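Local coordinates for protein acetyl xylan esterase (Metagenome, PDB 6XYC) that probably removes acetyl and feruloyl groups from xylan, as a bifunctional carbohydrate esterase of the alpha/beta hydrolase fold from gut microbiota, at residues T10-V15 / I29-E34; K40-I45 / A70-I75; D228-V233 / G260-G265. All coordinates share one frame; numbering follows the deposited sequence.

Contact 1: residues T10-V15 / I29-E34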
loop_
_atom_site.group_PDB
_atom_site.type_symbol
_atom_site.label_atom_id
_atom_site.label_comp_id
_atom_site.label_asym_id
_atom_site.label_seq_id
_atom_site.Cartn_x
_atom_site.Cartn_y
_atom_site.Cartn_z
ATOM N N THR A 10 -17.621 -5.727 -14.247
ATOM C CA THR A 10 -18.246 -4.536 -13.698
ATOM C C THR A 10 -17.137 -3.578 -13.300
ATOM O O THR A 10 -16.107 -4.001 -12.765
ATOM C CB THR A 10 -19.118 -4.873 -12.487
ATOM O OG1 THR A 10 -20.007 -5.945 -12.815
ATOM C CG2 THR A 10 -19.930 -3.671 -12.060
ATOM N N SER A 11 -17.346 -2.293 -13.570
ATOM C CA SER A 11 -16.401 -1.273 -13.157
ATOM C C SER A 11 -17.166 -0.049 -12.686
ATOM O O SER A 11 -18.180 0.333 -13.277
ATOM C CB SER A 11 -15.444 -0.886 -14.294
ATOM O OG SER A 11 -16.131 -0.256 -15.360
ATOM N N TRP A 12 -16.691 0.531 -11.589
ATOM C CA TRP A 12 -17.048 1.880 -11.174
ATOM C C TRP A 12 -15.749 2.675 -11.163
ATOM O O TRP A 12 -14.809 2.302 -10.453
ATOM C CB TRP A 12 -17.685 1.909 -9.788
ATOM C CG TRP A 12 -19.002 1.208 -9.616
ATOM C CD1 TRP A 12 -20.249 1.768 -9.687
ATOM C CD2 TRP A 12 -19.201 -0.169 -9.278
ATOM N NE1 TRP A 12 -21.209 0.816 -9.435
ATOM C CE2 TRP A 12 -20.591 -0.382 -9.186
ATOM C CE3 TRP A 12 -18.337 -1.248 -9.058
ATOM C CZ2 TRP A 12 -21.137 -1.627 -8.878
ATOM C CZ3 TRP A 12 -18.880 -2.486 -8.758
ATOM C CH2 TRP A 12 -20.269 -2.666 -8.674
ATOM N N THR A 13 -15.675 3.750 -11.945
ATOM C CA THR A 13 -14.473 4.571 -11.941
ATOM C C THR A 13 -14.761 5.949 -11.360
ATOM O O THR A 13 -15.872 6.477 -11.474
ATOM C CB THR A 13 -13.872 4.708 -13.349
ATOM O OG1 THR A 13 -14.864 5.160 -14.277
ATOM C CG2 THR A 13 -13.307 3.368 -13.806
ATOM N N ASN A 14 -13.741 6.508 -10.704
ATOM C CA ASN A 14 -13.810 7.848 -10.119
ATOM C C ASN A 14 -14.948 7.954 -9.103
ATOM O O ASN A 14 -15.792 8.853 -9.158
ATOM C CB ASN A 14 -13.929 8.901 -11.218
ATOM C CG ASN A 14 -12.624 9.083 -11.970
ATOM O OD1 ASN A 14 -11.593 9.379 -11.370
ATOM N ND2 ASN A 14 -12.656 8.885 -13.282
ATOM N N VAL A 15 -14.947 7.017 -8.163
ATOM C CA VAL A 15 -15.817 7.051 -6.996
ATOM C C VAL A 15 -15.055 7.751 -5.881
ATOM O O VAL A 15 -13.959 7.323 -5.504
ATOM C CB VAL A 15 -16.229 5.632 -6.581
ATOM C CG1 VAL A 15 -17.041 5.667 -5.311
ATOM C CG2 VAL A 15 -16.988 4.951 -7.720
ATOM N N ILE A 29 -13.202 0.728 -8.928
ATOM C CA ILE A 29 -13.558 -0.606 -8.453
ATOM C C ILE A 29 -13.842 -1.491 -9.659
ATOM O O ILE A 29 -14.631 -1.117 -10.530
ATOM C CB ILE A 29 -14.778 -0.567 -7.515
ATOM C CG1 ILE A 29 -14.500 0.313 -6.296
ATOM C CG2 ILE A 29 -15.149 -1.974 -7.079
ATOM C CD1 ILE A 29 -15.717 0.554 -5.427
ATOM N N TYR A 30 -13.218 -2.665 -9.701
ATOM C CA TYR A 30 -13.419 -3.643 -10.765
ATOM C C TYR A 30 -13.785 -4.989 -10.151
ATOM O O TYR A 30 -13.153 -5.420 -9.183
ATOM C CB TYR A 30 -12.164 -3.808 -11.629
ATOM C CG TYR A 30 -11.661 -2.535 -12.266
ATOM C CD1 TYR A 30 -12.110 -2.139 -13.514
ATOM C CD2 TYR A 30 -10.723 -1.736 -11.623
ATOM C CE1 TYR A 30 -11.647 -0.981 -14.104
ATOM C CE2 TYR A 30 -10.259 -0.572 -12.203
ATOM C CZ TYR A 30 -10.725 -0.200 -13.448
ATOM O OH TYR A 30 -10.268 0.955 -14.040
ATOM N N LEU A 31 -14.807 -5.661 -10.717
ATOM C CA LEU A 31 -15.164 -7.007 -10.291
ATOM C C LEU A 31 -14.778 -8.020 -11.369
ATOM O O LEU A 31 -14.871 -7.711 -12.562
ATOM C CB LEU A 31 -16.662 -7.129 -10.003
ATOM C CG LEU A 31 -17.267 -6.057 -9.093
ATOM C CD1 LEU A 31 -18.771 -6.269 -8.944
ATOM C CD2 LEU A 31 -16.582 -6.043 -7.731
ATOM N N PRO A 32 -14.355 -9.231 -10.993
ATOM C CA PRO A 32 -13.822 -10.162 -11.997
ATOM C C PRO A 32 -14.839 -10.519 -13.073
ATOM O O PRO A 32 -16.051 -10.492 -12.858
ATOM C CB PRO A 32 -13.431 -11.397 -11.173
ATOM C CG PRO A 32 -13.237 -10.888 -9.772
ATOM C CD PRO A 32 -14.207 -9.743 -9.616
ATOM N N LYS A 33 -14.315 -10.865 -14.251
ATOM C CA LYS A 33 -15.165 -11.340 -15.339
ATOM C C LYS A 33 -15.978 -12.548 -14.904
ATOM O O LYS A 33 -17.198 -12.603 -15.106
ATOM C CB LYS A 33 -14.304 -11.680 -16.555
ATOM C CG LYS A 33 -15.076 -12.271 -17.728
ATOM C CD LYS A 33 -15.772 -11.205 -18.589
ATOM C CE LYS A 33 -14.906 -9.981 -18.862
ATOM N NZ LYS A 33 -15.704 -8.756 -19.140
ATOM N N GLU A 34 -15.302 -13.552 -14.358
ATOM C CA GLU A 34 -15.945 -14.707 -13.751
ATOM C C GLU A 34 -16.937 -14.244 -12.693
ATOM O O GLU A 34 -16.541 -13.916 -11.571
ATOM C CB GLU A 34 -14.891 -15.631 -13.135
ATOM C CG GLU A 34 -13.769 -14.902 -12.394
ATOM C CD GLU A 34 -12.415 -15.589 -12.526
ATOM O OE1 GLU A 34 -11.664 -15.637 -11.532
ATOM O OE2 GLU A 34 -12.090 -16.084 -13.625
#
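Trp-12 and Ile-29 face each other as a hydrogen-bonded antiparallel pair: Ile-29 N donates to Trp-12 O at 2.7 Å, and Trp-12 N returns a bond of 2.8 Å to Ile-29 O. Further along, Leu-31 N donates to Thr-10 O. Between these bonds lies the non-hydrogen-bonded pair Ser-11 and Tyr-30, where Ser-11 CA also brings its hydrogen to Ile-29 O at 3.2 Å.

Apolar packing gathers round the indole. With CG of Trp-12 beside its backbone N (chi1 -64°), the benzo edge of the indole lies against the side chains of Ile-29 and Leu-31: Trp-12 CE3 meets Ile-29 CG2 at 3.8 Å, while Leu-31 CD1 comes to the ring edge at Trp-12 CZ3, also 3.8 Å. Thr-10 CG2 sits over one face near the rim. On the other side of the sheet, Ser-11 CB touches Tyr-30 CD1 at 3.6 Å, and Thr-13 CG2 approaches the phenol OH.

The two strands form a beta hairpin, with a G1 bulge where Asn-14 and Val-15 face Leu-27. Strand 26-32 is bonded in turn to strand 73-77 through Tyr-30 and Val-74; Tyr-108 meets the indole edge-to-face, and helix 56-69 packs on Tyr-30.

Contact 2: residues K40-I45 / A70-I75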
loop_
_atom_site.group_PDB
_atom_site.type_symbol
_atom_site.label_atom_id
_atom_site.label_comp_id
_atom_site.label_asym_id
_atom_site.label_seq_id
_atom_site.Cartn_x
_atom_site.Cartn_y
_atom_site.Cartn_z
ATOM N N LYS A 40 -14.146 -11.254 -2.585
ATOM C CA LYS A 40 -13.110 -10.737 -1.700
ATOM C C LYS A 40 -12.323 -9.648 -2.422
ATOM O O LYS A 40 -12.212 -9.642 -3.651
ATOM C CB LYS A 40 -12.186 -11.871 -1.250
ATOM C CG LYS A 40 -12.926 -13.161 -0.901
ATOM C CD LYS A 40 -12.750 -13.563 0.566
ATOM C CE LYS A 40 -13.733 -14.656 0.963
ATOM N NZ LYS A 40 -13.051 -15.922 1.364
ATOM N N ALA A 41 -11.785 -8.706 -1.650
ATOM C CA ALA A 41 -11.297 -7.458 -2.214
ATOM C C ALA A 41 -9.805 -7.260 -1.972
ATOM O O ALA A 41 -9.260 -7.644 -0.930
ATOM C CB ALA A 41 -12.064 -6.256 -1.643
ATOM N N ILE A 42 -9.153 -6.637 -2.957
ATOM C CA ILE A 42 -7.756 -6.224 -2.853
ATOM C C ILE A 42 -7.680 -4.744 -3.207
ATOM O O ILE A 42 -8.099 -4.345 -4.303
ATOM C CB ILE A 42 -6.833 -7.030 -3.782
ATOM C CG1 ILE A 42 -6.985 -8.534 -3.531
ATOM C CG2 ILE A 42 -5.380 -6.585 -3.597
ATOM C CD1 ILE A 42 -6.510 -8.995 -2.174
ATOM N N ILE A 43 -7.139 -3.938 -2.295
ATOM C CA ILE A 43 -6.868 -2.529 -2.557
ATOM C C ILE A 43 -5.455 -2.405 -3.108
ATOM O O ILE A 43 -4.506 -2.977 -2.555
ATOM C CB ILE A 43 -7.041 -1.691 -1.282
ATOM C CG1 ILE A 43 -8.519 -1.663 -0.875
ATOM C CG2 ILE A 43 -6.521 -0.276 -1.500
ATOM C CD1 ILE A 43 -8.767 -1.142 0.520
ATOM N N ILE A 44 -5.305 -1.676 -4.213
ATOM C CA ILE A 44 -3.994 -1.519 -4.830
ATOM C C ILE A 44 -3.640 -0.042 -4.901
ATOM O O ILE A 44 -4.507 0.824 -5.070
ATOM C CB ILE A 44 -3.927 -2.166 -6.231
ATOM C CG1 ILE A 44 -4.738 -1.379 -7.261
ATOM C CG2 ILE A 44 -4.428 -3.607 -6.179
ATOM C CD1 ILE A 44 -4.573 -1.903 -8.690
ATOM N N ILE A 45 -2.342 0.243 -4.795
ATOM C CA ILE A 45 -1.854 1.616 -4.679
ATOM C C ILE A 45 -0.627 1.789 -5.565
ATOM O O ILE A 45 0.360 1.057 -5.419
ATOM C CB ILE A 45 -1.499 1.991 -3.226
ATOM C CG1 ILE A 45 -2.616 1.587 -2.262
ATOM C CG2 ILE A 45 -1.200 3.498 -3.133
ATOM C CD1 ILE A 45 -2.216 1.752 -0.805
ATOM N N ALA A 70 -7.608 -14.022 -10.634
ATOM C CA ALA A 70 -7.588 -14.857 -9.440
ATOM C C ALA A 70 -8.907 -14.833 -8.683
ATOM O O ALA A 70 -9.077 -15.610 -7.737
ATOM C CB ALA A 70 -6.459 -14.409 -8.503
ATOM N N GLY A 71 -9.838 -13.964 -9.071
ATOM C CA GLY A 71 -11.155 -13.923 -8.469
ATOM C C GLY A 71 -11.371 -12.847 -7.434
ATOM O O GLY A 71 -12.347 -12.929 -6.682
ATOM N N PHE A 72 -10.500 -11.845 -7.367
ATOM C CA PHE A 72 -10.633 -10.769 -6.395
ATOM C C PHE A 72 -11.220 -9.530 -7.057
ATOM O O PHE A 72 -10.915 -9.228 -8.215
ATOM C CB PHE A 72 -9.280 -10.409 -5.777
ATOM C CG PHE A 72 -8.695 -11.493 -4.924
ATOM C CD1 PHE A 72 -7.812 -12.408 -5.459
ATOM C CD2 PHE A 72 -9.025 -11.585 -3.585
ATOM C CE1 PHE A 72 -7.269 -13.408 -4.671
ATOM C CE2 PHE A 72 -8.490 -12.580 -2.789
ATOM C CZ PHE A 72 -7.608 -13.492 -3.335
ATOM N N ALA A 73 -12.078 -8.829 -6.322
ATOM C CA ALA A 73 -12.399 -7.452 -6.655
ATOM C C ALA A 73 -11.160 -6.589 -6.443
ATOM O O ALA A 73 -10.402 -6.793 -5.488
ATOM C CB ALA A 73 -13.549 -6.942 -5.789
ATOM N N VAL A 74 -10.946 -5.628 -7.339
ATOM C CA VAL A 74 -9.774 -4.761 -7.292
ATOM C C VAL A 74 -10.236 -3.327 -7.097
ATOM O O VAL A 74 -11.076 -2.830 -7.855
ATOM C CB VAL A 74 -8.913 -4.891 -8.562
ATOM C CG1 VAL A 74 -7.828 -3.814 -8.571
ATOM C CG2 VAL A 74 -8.299 -6.288 -8.670
ATOM N N ILE A 75 -9.677 -2.662 -6.093
ATOM C CA ILE A 75 -9.973 -1.266 -5.813
ATOM C C ILE A 75 -8.661 -0.496 -5.872
ATOM O O ILE A 75 -7.804 -0.655 -4.997
ATOM C CB ILE A 75 -10.656 -1.088 -4.449
ATOM C CG1 ILE A 75 -11.900 -1.977 -4.365
ATOM C CG2 ILE A 75 -11.029 0.358 -4.220
ATOM C CD1 ILE A 75 -11.681 -3.279 -3.626
HETATM O O HOH W 1 -13.329 -13.636 -4.084
#
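The contact is the parallel strand pair of a beta-alpha-beta unit, in which strand 39-45 is followed, after a loop, by helix 56-69, and the chain returns along strand 73-77. Four backbone bonds lace the pair together: Ala-73 N to Lys-40 O (2.8 Å), Ile-42 N to Ala-73 O, Ile-75 N to Ile-42 O (2.9 Å) and Ile-44 N to Ile-75 O. The first is the most bent, with an N-H...O angle of 142°. Before it, a water accepts from Lys-40 N and donates to the carbonyl O of Gly-71, the residue of the Schellman motif that ends helix 56-69.

On the face that carries Ile-42 and Val-74, Ile-42 lies aslant the Phe-72 ring, Ile-42 CG1 being 3.7 Å from Phe-72 CD2, and the ring's edge is turned to Lys-40 O. Lys-40 CB adds a contact to Phe-72 CD2 at 3.9 Å. Further on, Ile-44 CG1 stands between the backbone N and the carbonyl carbon (chi1 71°), which sends Ile-44 CD1 to within 3.8 Å of Val-74 CG1. Leu-67 of helix 56-69 packs on Ile-42, Ile-44 and Val-74, and Phe-279 of helix 269-284 touches Ile-42 and Phe-72.

On the other face, Ile-75 turns its CD1 back along the sheet to Ala-41 CB at 3.6 Å, and Ala-41 and Ala-73 stand side by side with their CB atoms 4.5 Å apart.

Apart from the lysine, every side chain that meets its neighbour here is apolar and buried. The N-H and C=O groups pointing between the strands bond to one another, with the water taking over at the Lys-40/Gly-71 end, so they need no help from side chains. Aliphatic groups lie on both faces, with the Phe-72 ring on the side of Ile-42, as befits an interior strand pair.

Contact 3: residues D228-V233 / G260-G265. With AES (4-(2-aminoethyl)benzenesulfonyl fluoride), chain B.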
loop_
_atom_site.group_PDB
_atom_site.type_symbol
_atom_site.label_atom_id
_atom_site.label_comp_id
_atom_site.label_asym_id
_atom_site.label_seq_id
_atom_site.Cartn_x
_atom_site.Cartn_y
_atom_site.Cartn_z
ATOM N N ASP A 228 16.717 -7.629 -6.927
ATOM C CA ASP A 228 18.065 -7.436 -6.401
ATOM C C ASP A 228 18.909 -6.504 -7.265
ATOM O O ASP A 228 20.085 -6.289 -6.951
ATOM C CB ASP A 228 18.764 -8.795 -6.200
ATOM C CG ASP A 228 19.109 -9.501 -7.499
ATOM O OD1 ASP A 228 19.141 -8.867 -8.572
ATOM O OD2 ASP A 228 19.384 -10.719 -7.420
ATOM N N ALA A 229 18.335 -5.930 -8.325
ATOM C CA ALA A 229 18.991 -4.883 -9.100
ATOM C C ALA A 229 18.147 -3.614 -9.135
ATOM O O ALA A 229 18.246 -2.819 -10.075
ATOM C CB ALA A 229 19.294 -5.350 -10.525
ATOM N N ASP A 230 17.309 -3.409 -8.121
ATOM C CA ASP A 230 16.495 -2.199 -8.054
ATOM C C ASP A 230 17.390 -0.986 -7.821
ATOM O O ASP A 230 18.028 -0.869 -6.770
ATOM C CB ASP A 230 15.451 -2.316 -6.941
ATOM C CG ASP A 230 14.436 -1.188 -6.967
ATOM O OD1 ASP A 230 14.810 -0.041 -7.303
ATOM O OD2 ASP A 230 13.248 -1.432 -6.661
ATOM N N ASN A 231 17.423 -0.084 -8.797
ATOM C CA ASN A 231 18.272 1.097 -8.758
ATOM C C ASN A 231 17.536 2.333 -8.258
ATOM O O ASN A 231 18.054 3.445 -8.399
ATOM C CB ASN A 231 18.846 1.367 -10.154
ATOM C CG ASN A 231 20.228 1.992 -10.113
ATOM O OD1 ASN A 231 21.010 1.760 -9.194
ATOM N ND2 ASN A 231 20.535 2.794 -11.126
ATOM N N VAL A 232 16.346 2.168 -7.681
ATOM C CA VAL A 232 15.543 3.301 -7.234
ATOM C C VAL A 232 15.282 3.192 -5.735
ATOM O O VAL A 232 15.587 4.118 -4.971
ATOM C CB VAL A 232 14.225 3.390 -8.020
ATOM C CG1 VAL A 232 13.378 4.543 -7.505
ATOM C CG2 VAL A 232 14.502 3.558 -9.507
ATOM N N VAL A 233 14.704 2.076 -5.307
ATOM C CA VAL A 233 14.583 1.735 -3.893
ATOM C C VAL A 233 15.462 0.520 -3.641
ATOM O O VAL A 233 15.222 -0.540 -4.240
ATOM C CB VAL A 233 13.128 1.448 -3.495
ATOM C CG1 VAL A 233 13.062 1.042 -2.031
ATOM C CG2 VAL A 233 12.253 2.659 -3.765
ATOM N N GLY A 260 16.080 -8.290 -11.131
ATOM C CA GLY A 260 14.894 -7.460 -11.201
ATOM C C GLY A 260 15.203 -6.002 -10.896
ATOM O O GLY A 260 15.964 -5.676 -9.985
ATOM N N GLY A 261 14.586 -5.128 -11.671
ATOM C CA GLY A 261 14.660 -3.702 -11.453
ATOM C C GLY A 261 13.508 -3.211 -10.599
ATOM O O GLY A 261 12.887 -3.961 -9.839
ATOM N N HIS A 262 13.228 -1.919 -10.736
ATOM C CA HIS A 262 12.138 -1.242 -10.036
ATOM C C HIS A 262 10.829 -1.446 -10.810
ATOM O O HIS A 262 10.178 -0.507 -11.271
ATOM C CB HIS A 262 12.496 0.235 -9.872
ATOM C CG HIS A 262 11.743 0.942 -8.787
ATOM N ND1 HIS A 262 11.831 0.586 -7.458
ATOM C CD2 HIS A 262 10.929 2.025 -8.834
ATOM C CE1 HIS A 262 11.071 1.397 -6.737
ATOM N NE2 HIS A 262 10.512 2.278 -7.548
ATOM N N GLY A 263 10.453 -2.719 -10.949
ATOM C CA GLY A 263 9.330 -3.100 -11.769
ATOM C C GLY A 263 9.731 -4.107 -12.831
ATOM O O GLY A 263 9.214 -5.227 -12.887
ATOM N N PRO A 264 10.660 -3.718 -13.704
ATOM C CA PRO A 264 11.135 -4.648 -14.737
ATOM C C PRO A 264 11.658 -5.942 -14.131
ATOM O O PRO A 264 12.447 -5.935 -13.184
ATOM C CB PRO A 264 12.246 -3.859 -15.442
ATOM C CG PRO A 264 11.833 -2.417 -15.264
ATOM C CD PRO A 264 11.197 -2.357 -13.888
ATOM N N GLY A 265 11.214 -7.061 -14.703
ATOM C CA GLY A 265 11.519 -8.383 -14.203
ATOM C C GLY A 265 10.612 -8.839 -13.077
ATOM O O GLY A 265 10.419 -10.043 -12.894
HETATM C C3 AES B . 11.957 6.874 -4.954
HETATM C C2 AES B . 11.028 6.044 -5.507
HETATM C C1 AES B . 9.999 5.588 -4.741
HETATM S S AES B . 8.833 4.571 -5.525
HETATM O O1S AES B . 7.484 5.191 -5.448
HETATM O O2S AES B . 9.060 4.613 -6.966
HETATM C C6 AES B . 9.868 5.931 -3.434
HETATM C C5 AES B . 10.807 6.771 -2.872
HETATM C C4 AES B . 11.848 7.245 -3.637
HETATM C C7 AES B . 12.931 8.185 -3.012
HETATM C C8 AES B . 13.574 7.513 -1.772
HETATM N N8 AES B . 14.763 8.239 -1.472
HETATM O O HOH W 2 12.394 -4.141 -7.271
HETATM O O HOH W 3 16.021 -0.406 -11.333
#
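The imidazole of His-262 is held over one face and at its edge. Val-232 CB stands almost straight above the ring centre, 3.6 Å from the centroid, a CH-pi contact; its CG1 also reaches the ligand ring, with Val-232 CG1 3.4 Å from AES C2. At the edge, His-262 ND1 donates to Asp-230 OD2 over 2.6 Å; the bond is nearly straight (174°), lies in the ring plane and uses the syn lone pair, although the carboxylate is turned 66° from the ring. Elsewhere on the rim, His-262 NE2 donates to O2S of the bound sulfonyl inhibitor at 2.8 Å and has a weak bond to Ser-121 OG. Val-233 CG2 comes obliquely to His-262 CE1 at 3.4 Å, and Phe-169 meets the ring with the two planes inclined.

Asp-230 is fixed by its own loop. Its first torsion (chi1 -171°) swings the carboxylate toward the backbone that follows, where OD1 accepts from Val-232 N, nearly along the C-O axis, and from Val-233 N, which comes from above the carboxylate plane. These bonds make an Asx turn and an Asx motif, and hold the carboxylate so that OD2 faces the histidine. A water donates to both OD2 and Gly-261 O, and a second joins Asn-231 N to His-262 N, so the loops are also bridged through solvent.

Away from the ring, Ala-229 N donates to Gly-260 O at 2.9 Å. A weak bond from Gly-263 N to Gly-261 O marks an inverse gamma turn centred on His-262, and Gly-261 N bonds to Pro-264 O.

Two loops that follow sheet strands and supply an acid and a histidine, beside a serine in what looks like a nucleophile elbow, match the Ser-His-Asp triad of alpha/beta hydrolases; Ser-121, Asp-230 and His-262 probably play those parts here.

The three contacts follow one another along the chain, each closing before the next opens. Contacts 1 and 2 belong to the same mixed sheet, with centres about 10 Å apart: strand 26-32 of contact 1 lies beside strand 73-77 of contact 2. Contact 3 lies outside the sheet, in the loops after strands 222-227 and 252-257, its centre about 24 Å from that of contact 2 and about 30 Å from that of contact 1. The hairpin thus extends the sheet, the beta-alpha-beta pair forms part of its interior, and the loops after strands further across it carry the probable catalytic acid and histidine to the inhibitor pocket.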